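Local coordinates for protein 2-hydroxyethylphosphonate dioxygenase (Streptomyces viridochromogenes, PDB 4YAR) that uses non-heme iron(II) and dioxygen to cleave 2-hydroxyethylphosphonate into hydroxymethylphosphonate and formate, a step in the biosynthesis of the herbicidal antibiotic bialaphos, at residues R121-N126 with N144-E149; P132-N137 with P332-S337; V136-G141 with W168-S173; V195-Q200 with L403-G408. The protein carries 1 engineered substitution. All coordinates share one frame; numbering follows the deposited sequence.

Overall arrangement
Contacts 2, 3 and 4 are buried; 2 and 3 both use strand 133-140, next to strand 192-198 of contact 4. Contacts 2 and 4, whose centres lie about 5 Å apart, are largely apolar layers joining these two strands of one sheet to strands 335-343 and 400-407 of the other; contact 4 adds polar grips at its end. Contact 3 shares Val136 and Asn137 with contact 2 but works within one sheet, through backbone and hydroxyl hydrogen bonds at the strand's far end. Contact 1, about 20 Å from contact 2 between centres, is partly exposed; there Arg146, at the end of strand 143-146, ties the loop 121-126 and its own following turn at the periphery.

Contact 1: residues R121-N126 with N144-E149; sequences RLPALN and NGRWGE
Where strand 143-146 runs out, Arg146 reaches into the loop of residues 121-126 and bonds to it. Its chain is fully extended, with CG anti to the backbone N (chi1 -169°), which carries the guanidinium beyond its own strand. NH1 donates to Pro123 O at 2.8 Å; the oxygen is near the guanidinium plane, whereas the nitrogen stands well above the plane of the proline carbonyl. Pro123 O also accepts from Ser183 OG, so two donors grip it. The other nitrogens of Arg146 turn back on the following turn: NE donates to Gly148 O at 3.0 Å and NH2 to Glu149 O at 2.9 Å. Arginine suits this place because its planar set of N-H groups can serve three backbone carbonyls at once. The loop so tied leads into the active site, since Asn126 at its end is a substrate-binding residue whose OD1 accepts from the backbone N of His182, an iron ligand. Leucines sandwich the guanidinium: Leu122 CD2 lies over one face, 3.9 Å from Arg146 CZ, and Leu125 CG over the opposite face, 4.0 Å from Arg146 NE, both offset toward the rim and crossing the arginine at about a right angle. The two branches of Leu125 divide the rest: CD2 rests 3.9 Å from Arg146 CD, and CD1 sits 3.8 Å from Gly148 O.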
loop_
_atom_site.group_PDB
_atom_site.type_symbol
_atom_site.label_atom_id
_atom_site.label_comp_id
_atom_site.label_asym_id
_atom_site.label_seq_id
_atom_site.Cartn_x
_atom_site.Cartn_y
_atom_site.Cartn_z
ATOM N N ARG A 121 9.387 6.750 32.029
ATOM C CA ARG A 121 8.396 5.731 32.069
ATOM C C ARG A 121 8.572 4.879 30.837
ATOM O O ARG A 121 8.589 5.389 29.701
ATOM C CB ARG A 121 6.996 6.326 32.138
ATOM C CG ARG A 121 5.864 5.296 32.146
ATOM C CD ARG A 121 4.457 5.920 32.181
ATOM N NE ARG A 121 4.324 6.747 33.375
ATOM C CZ ARG A 121 3.928 6.280 34.555
ATOM N NH1 ARG A 121 3.581 5.022 34.689
ATOM N NH2 ARG A 121 3.849 7.096 35.595
ATOM N N LEU A 122 8.654 3.582 31.036
ATOM C CA LEU A 122 8.777 2.678 29.917
ATOM C C LEU A 122 7.391 2.638 29.203
ATOM O O LEU A 122 6.347 2.494 29.836
ATOM C CB LEU A 122 9.172 1.297 30.436
ATOM C CG LEU A 122 9.944 0.419 29.504
ATOM C CD1 LEU A 122 11.346 1.009 29.396
ATOM C CD2 LEU A 122 9.973 -0.970 30.092
ATOM N N PRO A 123 7.371 2.901 27.870
ATOM C CA PRO A 123 6.109 3.074 27.208
ATOM C C PRO A 123 5.410 1.716 26.942
ATOM O O PRO A 123 5.944 0.866 26.266
ATOM C CB PRO A 123 6.488 3.744 25.860
ATOM C CG PRO A 123 7.899 3.329 25.602
ATOM C CD PRO A 123 8.517 3.161 26.990
ATOM N N ALA A 124 4.192 1.571 27.437
ATOM C CA ALA A 124 3.479 0.319 27.379
ATOM C C ALA A 124 3.220 0.024 25.913
ATOM O O ALA A 124 2.954 0.948 25.141
ATOM C CB ALA A 124 2.175 0.402 28.194
ATOM N N LEU A 125 3.349 -1.238 25.542
ATOM C CA LEU A 125 3.182 -1.629 24.124
ATOM C C LEU A 125 1.745 -1.642 23.642
ATOM O O LEU A 125 0.823 -1.846 24.432
ATOM C CB LEU A 125 3.792 -3.026 23.913
ATOM C CG LEU A 125 5.314 -3.111 24.044
ATOM C CD1 LEU A 125 5.668 -4.584 24.195
ATOM C CD2 LEU A 125 6.060 -2.537 22.864
ATOM N N ASN A 126 1.521 -1.408 22.337
ATOM C CA ASN A 126 0.231 -1.732 21.736
ATOM C C ASN A 126 0.184 -3.215 21.330
ATOM O O ASN A 126 1.133 -3.968 21.577
ATOM C CB ASN A 126 -0.069 -0.799 20.557
ATOM C CG ASN A 126 0.831 -1.022 19.359
ATOM O OD1 ASN A 126 1.485 -2.043 19.229
ATOM N ND2 ASN A 126 0.847 -0.021 18.436
ATOM N N ASN A 144 12.278 7.446 22.078
ATOM C CA ASN A 144 12.594 6.029 22.160
ATOM C C ASN A 144 11.569 5.238 21.401
ATOM O O ASN A 144 10.373 5.434 21.614
ATOM C CB ASN A 144 12.530 5.532 23.602
ATOM C CG ASN A 144 13.539 6.207 24.549
ATOM O OD1 ASN A 144 13.150 6.805 25.531
ATOM N ND2 ASN A 144 14.795 6.091 24.273
ATOM N N GLY A 145 12.040 4.291 20.585
ATOM C CA GLY A 145 11.218 3.273 20.008
ATOM C C GLY A 145 11.345 1.963 20.760
ATOM O O GLY A 145 12.466 1.568 21.130
ATOM N N ARG A 146 10.205 1.346 21.026
ATOM C CA ARG A 146 10.116 0.022 21.701
ATOM C C ARG A 146 9.390 -0.998 20.842
ATOM O O ARG A 146 8.265 -0.725 20.362
ATOM C CB ARG A 146 9.416 0.140 23.057
ATOM C CG ARG A 146 9.503 -1.083 23.954
ATOM C CD ARG A 146 8.665 -0.916 25.212
ATOM N NE ARG A 146 8.665 -2.142 26.023
ATOM C CZ ARG A 146 7.936 -2.325 27.108
ATOM N NH1 ARG A 146 7.098 -1.363 27.531
ATOM N NH2 ARG A 146 8.042 -3.483 27.772
ATOM N N TRP A 147 10.019 -2.177 20.667
ATOM C CA TRP A 147 9.488 -3.276 19.814
ATOM C C TRP A 147 9.438 -4.650 20.487
ATOM O O TRP A 147 9.356 -5.644 19.787
ATOM C CB TRP A 147 10.301 -3.435 18.496
ATOM C CG TRP A 147 10.280 -2.195 17.806
ATOM C CD1 TRP A 147 9.183 -1.630 17.170
ATOM C CD2 TRP A 147 11.278 -1.175 17.857
ATOM N NE1 TRP A 147 9.493 -0.345 16.770
ATOM C CE2 TRP A 147 10.756 -0.038 17.203
ATOM C CE3 TRP A 147 12.567 -1.108 18.387
ATOM C CZ2 TRP A 147 11.503 1.135 17.033
ATOM C CZ3 TRP A 147 13.294 0.024 18.187
ATOM C CH2 TRP A 147 12.767 1.141 17.522
ATOM N N GLY A 148 9.433 -4.700 21.814
ATOM C CA GLY A 148 9.452 -5.992 22.569
ATOM C C GLY A 148 9.296 -5.746 24.072
ATOM O O GLY A 148 9.415 -4.617 24.563
ATOM N N GLU A 149 9.013 -6.823 24.793
ATOM C CA GLU A 149 8.768 -6.774 26.199
ATOM C C GLU A 149 10.019 -6.470 26.954
ATOM O O GLU A 149 10.047 -5.586 27.800
ATOM C CB GLU A 149 8.186 -8.107 26.649
ATOM C CG GLU A 149 6.771 -8.305 26.130
ATOM C CD GLU A 149 5.719 -7.559 26.922
ATOM O OE1 GLU A 149 6.000 -7.107 28.053
ATOM O OE2 GLU A 149 4.584 -7.460 26.426
#

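Contact 2: residues P132-N137 with P332-S337; sequences PAITVN and PDLVGS
Ile134, which packs on Leu334, is held in its own sheet by a backbone bond from its N to Tyr197 O on the neighbouring strand. Leu334 comes from the other sheet to meet it. The short segments 132-134 and 334-336 run within 10° of each other, and the two side chains slide past one another in opposite directions, so that Ile134 CG1 lies 3.7 Å from Leu334 CG. Each chain thereby reaches the other's backbone. With CG1 anti to its carbonyl carbon (chi1 -73°), Ile134 extends CD1 across to the Val335-Gly336 peptide, 3.4 Å from Val335 C and 3.5 Å from Gly336 N. Gly336, having no side chain, lets this methyl lie directly on the peptide. In return, Leu334 CD2 comes down on the far strand, 3.9 Å from Ala133 C, and the same Leu334 CD2 lies 4.3 Å from Pro132 CB. Branched aliphatic residues suit this place because they offer methyls in several directions with no polar end to satisfy. Ala133 points away from segment 332-337, toward the metal site, its side chain about 4 Å from that of the substrate-binding Ser196; Leu334 also touches Tyr197. Asp333, just before it, bonds Asn202 ND2 through OD2 and Tyr413 N through OD1. Between these two segments only apolar side chains meet, so they are held by shape and the exclusion of water, while the polar backbone groups of Ile134 are served by Tyr197 on the neighbouring strand 192-198.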
loop_
_atom_site.group_PDB
_atom_site.type_symbol
_atom_site.label_atom_id
_atom_site.label_comp_id
_atom_site.label_asym_id
_atom_site.label_seq_id
_atom_site.Cartn_x
_atom_site.Cartn_y
_atom_site.Cartn_z
ATOM N N PRO A 132 1.999 -2.981 7.487
ATOM C CA PRO A 132 3.355 -2.471 7.684
ATOM C C PRO A 132 3.268 -0.929 7.700
ATOM O O PRO A 132 2.269 -0.378 7.238
ATOM C CB PRO A 132 4.065 -2.977 6.431
ATOM C CG PRO A 132 3.025 -3.048 5.390
ATOM C CD PRO A 132 1.690 -3.205 6.064
ATOM N N ALA A 133 4.231 -0.249 8.286
ATOM C CA ALA A 133 4.210 1.225 8.287
ATOM C C ALA A 133 5.606 1.819 8.140
ATOM O O ALA A 133 6.581 1.245 8.607
ATOM C CB ALA A 133 3.570 1.742 9.547
ATOM N N ILE A 134 5.687 3.013 7.534
ATOM C CA ILE A 134 6.885 3.841 7.640
ATOM C C ILE A 134 6.580 4.785 8.818
ATOM O O ILE A 134 5.485 5.339 8.911
ATOM C CB ILE A 134 7.218 4.650 6.324
ATOM C CG1 ILE A 134 7.768 3.761 5.174
ATOM C CG2 ILE A 134 8.227 5.767 6.570
ATOM C CD1 ILE A 134 7.807 4.425 3.790
ATOM N N THR A 135 7.557 4.957 9.706
ATOM C CA THR A 135 7.488 5.847 10.834
ATOM C C THR A 135 8.682 6.767 10.779
ATOM O O THR A 135 9.838 6.355 10.532
ATOM C CB THR A 135 7.495 5.120 12.202
ATOM O OG1 THR A 135 6.440 4.132 12.217
ATOM C CG2 THR A 135 7.301 6.126 13.327
ATOM N N VAL A 136 8.361 8.027 10.882
ATOM C CA VAL A 136 9.377 9.096 10.831
ATOM C C VAL A 136 9.194 10.044 12.008
ATOM O O VAL A 136 8.082 10.453 12.333
ATOM C CB VAL A 136 9.380 9.817 9.475
ATOM C CG1 VAL A 136 8.058 10.451 9.147
ATOM C CG2 VAL A 136 10.558 10.787 9.346
ATOM N N ASN A 137 10.320 10.420 12.593
ATOM C CA ASN A 137 10.334 11.404 13.669
ATOM C C ASN A 137 10.300 12.819 13.092
ATOM O O ASN A 137 11.191 13.265 12.362
ATOM C CB ASN A 137 11.515 11.223 14.604
ATOM C CG ASN A 137 11.432 12.105 15.878
ATOM O OD1 ASN A 137 10.481 12.913 16.102
ATOM N ND2 ASN A 137 12.410 11.913 16.764
ATOM N N PRO A 332 7.376 -3.352 -1.647
ATOM C CA PRO A 332 7.527 -2.418 -2.771
ATOM C C PRO A 332 6.484 -1.343 -2.928
ATOM O O PRO A 332 6.732 -0.357 -3.648
ATOM C CB PRO A 332 7.473 -3.319 -3.995
ATOM C CG PRO A 332 7.701 -4.696 -3.482
ATOM C CD PRO A 332 7.187 -4.724 -2.103
ATOM N N ASP A 333 5.310 -1.518 -2.367
ATOM C CA ASP A 333 4.234 -0.531 -2.537
ATOM C C ASP A 333 4.200 0.577 -1.440
ATOM O O ASP A 333 3.320 1.426 -1.497
ATOM C CB ASP A 333 2.905 -1.208 -2.514
ATOM C CG ASP A 333 2.715 -2.247 -3.667
ATOM O OD1 ASP A 333 3.391 -2.183 -4.681
ATOM O OD2 ASP A 333 1.863 -3.138 -3.509
ATOM N N LEU A 334 5.136 0.532 -0.489
ATOM C CA LEU A 334 5.295 1.513 0.614
ATOM C C LEU A 334 6.503 2.429 0.382
ATOM O O LEU A 334 7.650 1.974 0.273
ATOM C CB LEU A 334 5.416 0.731 1.920
ATOM C CG LEU A 334 5.613 1.485 3.241
ATOM C CD1 LEU A 334 4.478 2.481 3.412
ATOM C CD2 LEU A 334 5.643 0.509 4.428
ATOM N N VAL A 335 6.280 3.737 0.237
ATOM C CA VAL A 335 7.386 4.577 -0.147
ATOM C C VAL A 335 7.284 5.821 0.724
ATOM O O VAL A 335 6.144 6.268 1.090
ATOM C CB VAL A 335 7.317 4.988 -1.658
ATOM C CG1 VAL A 335 8.346 6.004 -1.976
ATOM C CG2 VAL A 335 7.515 3.786 -2.604
ATOM N N GLY A 336 8.432 6.410 1.002
ATOM C CA GLY A 336 8.488 7.727 1.742
ATOM C C GLY A 336 9.625 8.563 1.311
ATOM O O GLY A 336 10.742 8.054 1.224
ATOM N N SER A 337 9.367 9.867 1.077
ATOM C CA SER A 337 10.429 10.825 0.665
ATOM C C SER A 337 10.228 12.174 1.377
ATOM O O SER A 337 9.100 12.546 1.675
ATOM C CB SER A 337 10.371 11.057 -0.873
ATOM O OG SER A 337 10.488 9.825 -1.588
#

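Contact 3: residues V136-G141 with W168-S173; sequences VNLGPG and WITGDS
Asn137 N donates to Asp172 O at 3.1 Å in a nearly straight bond (173° at the hydrogen), and Asn137 O in turn accepts from Thr170 OG1 at 2.8 Å. That hydroxyl stands above the carbonyl plane; Thr170 OG1 is set between its own backbone N and carbonyl carbon (chi1 67°), which turns it toward the strand. A softer link runs from Val136 CA to the same Asp172 O, 3.5 Å apart, as a C-H...O contact. The segments belong to the edge of the six-stranded sheet, where strand 173-176 joins strand 133-140: Val136 and Ser173 form an antiparallel non-hydrogen-bonded pair, and ahead of it residues 168-172 depart from regular strand geometry. Glycine fits at Gly171 because a CB there would run into Asn137 O, with which its CA instead makes a C-H...O contact. Inside segment 136-141, the Asn137 amide shapes the strand end: OD1 accepts from Gly139 N at 2.8 Å, closing an Asx turn, while ND2 donates to Gly141 O at 3.0 Å and also to Leu159 O. Asparagine can do both because its amide has an acceptor and a donor. Side-chain packing is modest: Val136 CB meets Ser173 CB at 4.0 Å, and Val136 CG2 lies 3.7 Å from Thr170 OG1, the two side chains crossing at about a right angle. Asp172 OD2 accepts from the backbone N of His160, a ligand of a bound cadmium ion, and Ser173 OG bonds Ala326 N.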
loop_
_atom_site.group_PDB
_atom_site.type_symbol
_atom_site.label_atom_id
_atom_site.label_comp_id
_atom_site.label_asym_id
_atom_site.label_seq_id
_atom_site.Cartn_x
_atom_site.Cartn_y
_atom_site.Cartn_z
ATOM N N VAL A 136 8.361 8.027 10.882
ATOM C CA VAL A 136 9.377 9.096 10.831
ATOM C C VAL A 136 9.194 10.044 12.008
ATOM O O VAL A 136 8.082 10.453 12.333
ATOM C CB VAL A 136 9.380 9.817 9.475
ATOM C CG1 VAL A 136 8.058 10.451 9.147
ATOM C CG2 VAL A 136 10.558 10.787 9.346
ATOM N N ASN A 137 10.320 10.420 12.593
ATOM C CA ASN A 137 10.334 11.404 13.669
ATOM C C ASN A 137 10.300 12.819 13.092
ATOM O O ASN A 137 11.191 13.265 12.362
ATOM C CB ASN A 137 11.515 11.223 14.604
ATOM C CG ASN A 137 11.432 12.105 15.878
ATOM O OD1 ASN A 137 10.481 12.913 16.102
ATOM N ND2 ASN A 137 12.410 11.913 16.764
ATOM N N LEU A 138 9.266 13.555 13.402
ATOM C CA LEU A 138 9.175 14.970 12.973
ATOM C C LEU A 138 9.970 15.934 13.908
ATOM O O LEU A 138 10.233 17.121 13.594
ATOM C CB LEU A 138 7.700 15.425 13.007
ATOM C CG LEU A 138 6.697 14.829 12.013
ATOM C CD1 LEU A 138 5.242 15.322 12.073
ATOM C CD2 LEU A 138 7.279 14.866 10.608
ATOM N N GLY A 139 10.372 15.447 15.031
ATOM C CA GLY A 139 10.976 16.302 16.059
ATOM C C GLY A 139 10.029 17.180 16.887
ATOM O O GLY A 139 8.850 17.064 16.783
ATOM N N PRO A 140 10.567 18.154 17.629
ATOM C CA PRO A 140 11.978 18.500 17.632
ATOM C C PRO A 140 12.855 17.584 18.484
ATOM O O PRO A 140 14.096 17.702 18.389
ATOM C CB PRO A 140 12.008 19.896 18.281
ATOM C CG PRO A 140 10.772 19.921 19.145
ATOM C CD PRO A 140 9.745 19.143 18.356
ATOM N N GLY A 141 12.243 16.729 19.284
ATOM C CA GLY A 141 12.969 15.884 20.250
ATOM C C GLY A 141 13.175 14.439 19.785
ATOM O O GLY A 141 12.375 13.919 18.976
ATOM N N TRP A 168 14.471 20.138 6.740
ATOM C CA TRP A 168 13.554 19.487 5.819
ATOM C C TRP A 168 13.673 17.940 5.907
ATOM O O TRP A 168 12.738 17.194 5.568
ATOM C CB TRP A 168 13.738 20.039 4.425
ATOM C CG TRP A 168 14.983 19.742 3.733
ATOM C CD1 TRP A 168 16.160 20.381 3.885
ATOM C CD2 TRP A 168 15.181 18.748 2.699
ATOM N NE1 TRP A 168 17.119 19.837 3.016
ATOM C CE2 TRP A 168 16.530 18.842 2.271
ATOM C CE3 TRP A 168 14.355 17.804 2.098
ATOM C CZ2 TRP A 168 17.066 18.009 1.319
ATOM C CZ3 TRP A 168 14.875 17.010 1.082
ATOM C CH2 TRP A 168 16.225 17.120 0.694
ATOM N N ILE A 169 14.835 17.462 6.324
ATOM C CA ILE A 169 14.981 16.058 6.740
ATOM C C ILE A 169 14.752 16.073 8.208
ATOM O O ILE A 169 15.577 16.607 9.003
ATOM C CB ILE A 169 16.376 15.487 6.371
ATOM C CG1 ILE A 169 16.623 15.588 4.854
ATOM C CG2 ILE A 169 16.577 14.105 7.022
ATOM C CD1 ILE A 169 18.037 15.355 4.333
ATOM N N THR A 170 13.580 15.621 8.617
ATOM C CA THR A 170 13.084 15.912 9.934
ATOM C C THR A 170 13.736 15.040 11.032
ATOM O O THR A 170 13.894 15.475 12.205
ATOM C CB THR A 170 11.544 15.777 10.013
ATOM O OG1 THR A 170 11.139 14.395 9.836
ATOM C CG2 THR A 170 10.881 16.642 8.970
ATOM N N GLY A 171 14.124 13.822 10.663
ATOM C CA GLY A 171 14.540 12.802 11.628
ATOM C C GLY A 171 14.757 11.419 11.027
ATOM O O GLY A 171 14.609 11.231 9.851
ATOM N N ASP A 172 15.131 10.505 11.876
ATOM C CA ASP A 172 15.297 9.112 11.507
ATOM C C ASP A 172 13.944 8.543 11.056
ATOM O O ASP A 172 12.839 8.995 11.526
ATOM C CB ASP A 172 15.793 8.286 12.719
ATOM C CG ASP A 172 17.261 8.536 13.150
ATOM O OD1 ASP A 172 18.083 9.173 12.469
ATOM O OD2 ASP A 172 17.599 8.112 14.295
ATOM N N SER A 173 14.004 7.484 10.243
ATOM C CA SER A 173 12.817 6.752 9.854
ATOM C C SER A 173 13.090 5.285 9.827
ATOM O O SER A 173 14.237 4.888 9.705
ATOM C CB SER A 173 12.277 7.225 8.478
ATOM O OG SER A 173 13.288 7.111 7.491
#

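Contact 4: residues V195-Q200 with L403-G408; sequences VSYTAQ and LKFGSG
Strands 195-198 and 403-407 run the same way, 24° apart with axes 8.1 Å from each other at closest, and the segments close from 9.7 Å between Val195 CA and Leu403 CA to 5.1 Å between Ala199 CA and Ser407 CA. The middle is filled by two aromatic rings. Tyr197 and Phe405 slide past each other in an offset stack with planes 21° apart. Phe405 CB sits over the centre of the Tyr197 ring at 3.3 Å from its centroid, a CH-pi contact, while Tyr197 CB makes an off-centre CH-pi contact with the phenylalanine ring. Tyr197 CG is anti to the backbone N (chi1 -175°), which sends the ring across to the opposite sheet. Val195 CG1 then packs on Phe405 CZ at 3.7 Å. Flat side chains suit this gap because they fill it without spreading the strands. Towards the narrow end the contact turns polar. The Tyr197 hydroxyl meets Ser407 OG, but their modelled separation is too short to be trusted. A water donates to Thr198 O at 2.7 Å and hydrogen-bonds Ser407 OG, bridging the strands, and small Ala199 allows the close approach. Beyond it, Gln200 bends back so that OE1 takes Gly408 N at 2.8 Å. On the other side of strand 192-198, Ser196 binds substrate and the side chain of Thr198 is about 4 Å from that of the iron ligand His129. Two sheets thus pack face to face through apolar side chains, consistent with the two joined cupin-type barrels (a bicupin) of this family.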
loop_
_atom_site.group_PDB
_atom_site.type_symbol
_atom_site.label_atom_id
_atom_site.label_comp_id
_atom_site.label_asym_id
_atom_site.label_seq_id
_atom_site.Cartn_x
_atom_site.Cartn_y
_atom_site.Cartn_z
ATOM N N VAL A 195 5.103 10.868 12.301
ATOM C CA VAL A 195 4.087 10.350 11.386
ATOM C C VAL A 195 4.210 8.875 11.295
ATOM O O VAL A 195 5.350 8.366 11.121
ATOM C CB VAL A 195 4.199 10.837 9.926
ATOM C CG1 VAL A 195 3.156 10.130 9.047
ATOM C CG2 VAL A 195 4.194 12.308 9.805
ATOM N N SER A 196 3.075 8.177 11.392
ATOM C CA SER A 196 3.024 6.752 11.163
ATOM C C SER A 196 2.147 6.565 9.939
ATOM O O SER A 196 0.958 6.923 9.958
ATOM C CB SER A 196 2.494 5.982 12.347
ATOM O OG SER A 196 2.461 4.573 12.076
ATOM N N TYR A 197 2.747 6.043 8.883
ATOM C CA TYR A 197 2.123 5.872 7.587
ATOM C C TYR A 197 2.037 4.375 7.212
ATOM O O TYR A 197 3.071 3.750 6.929
ATOM C CB TYR A 197 2.931 6.568 6.497
ATOM C CG TYR A 197 2.247 6.511 5.134
ATOM C CD1 TYR A 197 1.179 7.339 4.851
ATOM C CD2 TYR A 197 2.668 5.627 4.159
ATOM C CE1 TYR A 197 0.522 7.280 3.642
ATOM C CE2 TYR A 197 2.052 5.550 2.920
ATOM C CZ TYR A 197 0.970 6.396 2.650
ATOM O OH TYR A 197 0.364 6.297 1.427
ATOM N N THR A 198 0.820 3.863 7.206
ATOM C CA THR A 198 0.602 2.452 6.895
ATOM C C THR A 198 0.277 2.267 5.400
ATOM O O THR A 198 -0.152 3.159 4.701
ATOM C CB THR A 198 -0.537 1.906 7.712
ATOM O OG1 THR A 198 -1.726 2.557 7.253
ATOM C CG2 THR A 198 -0.358 2.111 9.226
ATOM N N ALA A 199 0.638 1.137 4.858
ATOM C CA ALA A 199 0.182 0.821 3.502
ATOM C C ALA A 199 -0.813 -0.296 3.685
ATOM O O ALA A 199 -0.758 -0.986 4.684
ATOM C CB ALA A 199 1.357 0.344 2.672
ATOM N N GLN A 200 -1.602 -0.554 2.643
ATOM C CA GLN A 200 -2.420 -1.794 2.559
ATOM C C GLN A 200 -1.553 -3.004 2.672
ATOM O O GLN A 200 -0.461 -3.053 2.145
ATOM C CB GLN A 200 -3.242 -1.828 1.247
ATOM C CG GLN A 200 -2.525 -2.373 -0.018
ATOM C CD GLN A 200 -1.267 -1.601 -0.488
ATOM O OE1 GLN A 200 -1.074 -0.392 -0.213
ATOM N NE2 GLN A 200 -0.423 -2.299 -1.261
ATOM N N LEU A 403 6.372 16.301 3.183
ATOM C CA LEU A 403 6.689 14.844 3.217
ATOM C C LEU A 403 5.743 14.138 2.246
ATOM O O LEU A 403 4.567 14.494 2.177
ATOM C CB LEU A 403 6.489 14.310 4.633
ATOM C CG LEU A 403 7.280 14.912 5.805
ATOM C CD1 LEU A 403 7.246 14.062 7.054
ATOM C CD2 LEU A 403 8.682 15.192 5.392
ATOM N N LYS A 404 6.309 13.229 1.435
ATOM C CA LYS A 404 5.583 12.508 0.426
ATOM C C LYS A 404 5.576 11.032 0.792
ATOM O O LYS A 404 6.635 10.352 0.795
ATOM C CB LYS A 404 6.202 12.685 -0.935
ATOM C CG LYS A 404 5.613 11.778 -1.994
ATOM C CD LYS A 404 6.159 12.233 -3.328
ATOM C CE LYS A 404 5.590 11.421 -4.475
ATOM N NZ LYS A 404 5.212 12.365 -5.505
ATOM N N PHE A 405 4.407 10.508 1.020
ATOM C CA PHE A 405 4.242 9.065 1.322
ATOM C C PHE A 405 3.504 8.435 0.167
ATOM O O PHE A 405 2.653 9.057 -0.499
ATOM C CB PHE A 405 3.498 8.826 2.652
ATOM C CG PHE A 405 4.165 9.395 3.865
ATOM C CD1 PHE A 405 5.173 8.673 4.526
ATOM C CD2 PHE A 405 3.862 10.654 4.314
ATOM C CE1 PHE A 405 5.777 9.173 5.684
ATOM C CE2 PHE A 405 4.449 11.154 5.472
ATOM C CZ PHE A 405 5.428 10.427 6.135
ATOM N N GLY A 406 3.702 7.129 -0.019
ATOM C CA GLY A 406 3.024 6.435 -1.023
ATOM C C GLY A 406 2.620 5.042 -0.615
ATOM O O GLY A 406 3.306 4.337 0.062
ATOM N N SER A 407 1.426 4.682 -1.061
ATOM C CA SER A 407 0.871 3.353 -0.817
ATOM C C SER A 407 -0.144 3.028 -1.916
ATOM O O SER A 407 -0.412 3.865 -2.778
ATOM C CB SER A 407 0.188 3.304 0.546
ATOM O OG SER A 407 -0.795 4.336 0.744
ATOM N N GLY A 408 -0.802 1.872 -1.837
ATOM C CA GLY A 408 -1.887 1.626 -2.803
ATOM C C GLY A 408 -1.701 0.277 -3.465
ATOM O O GLY A 408 -0.596 -0.066 -3.912
HETATM O O HOH W 1 -2.278 4.125 3.256
#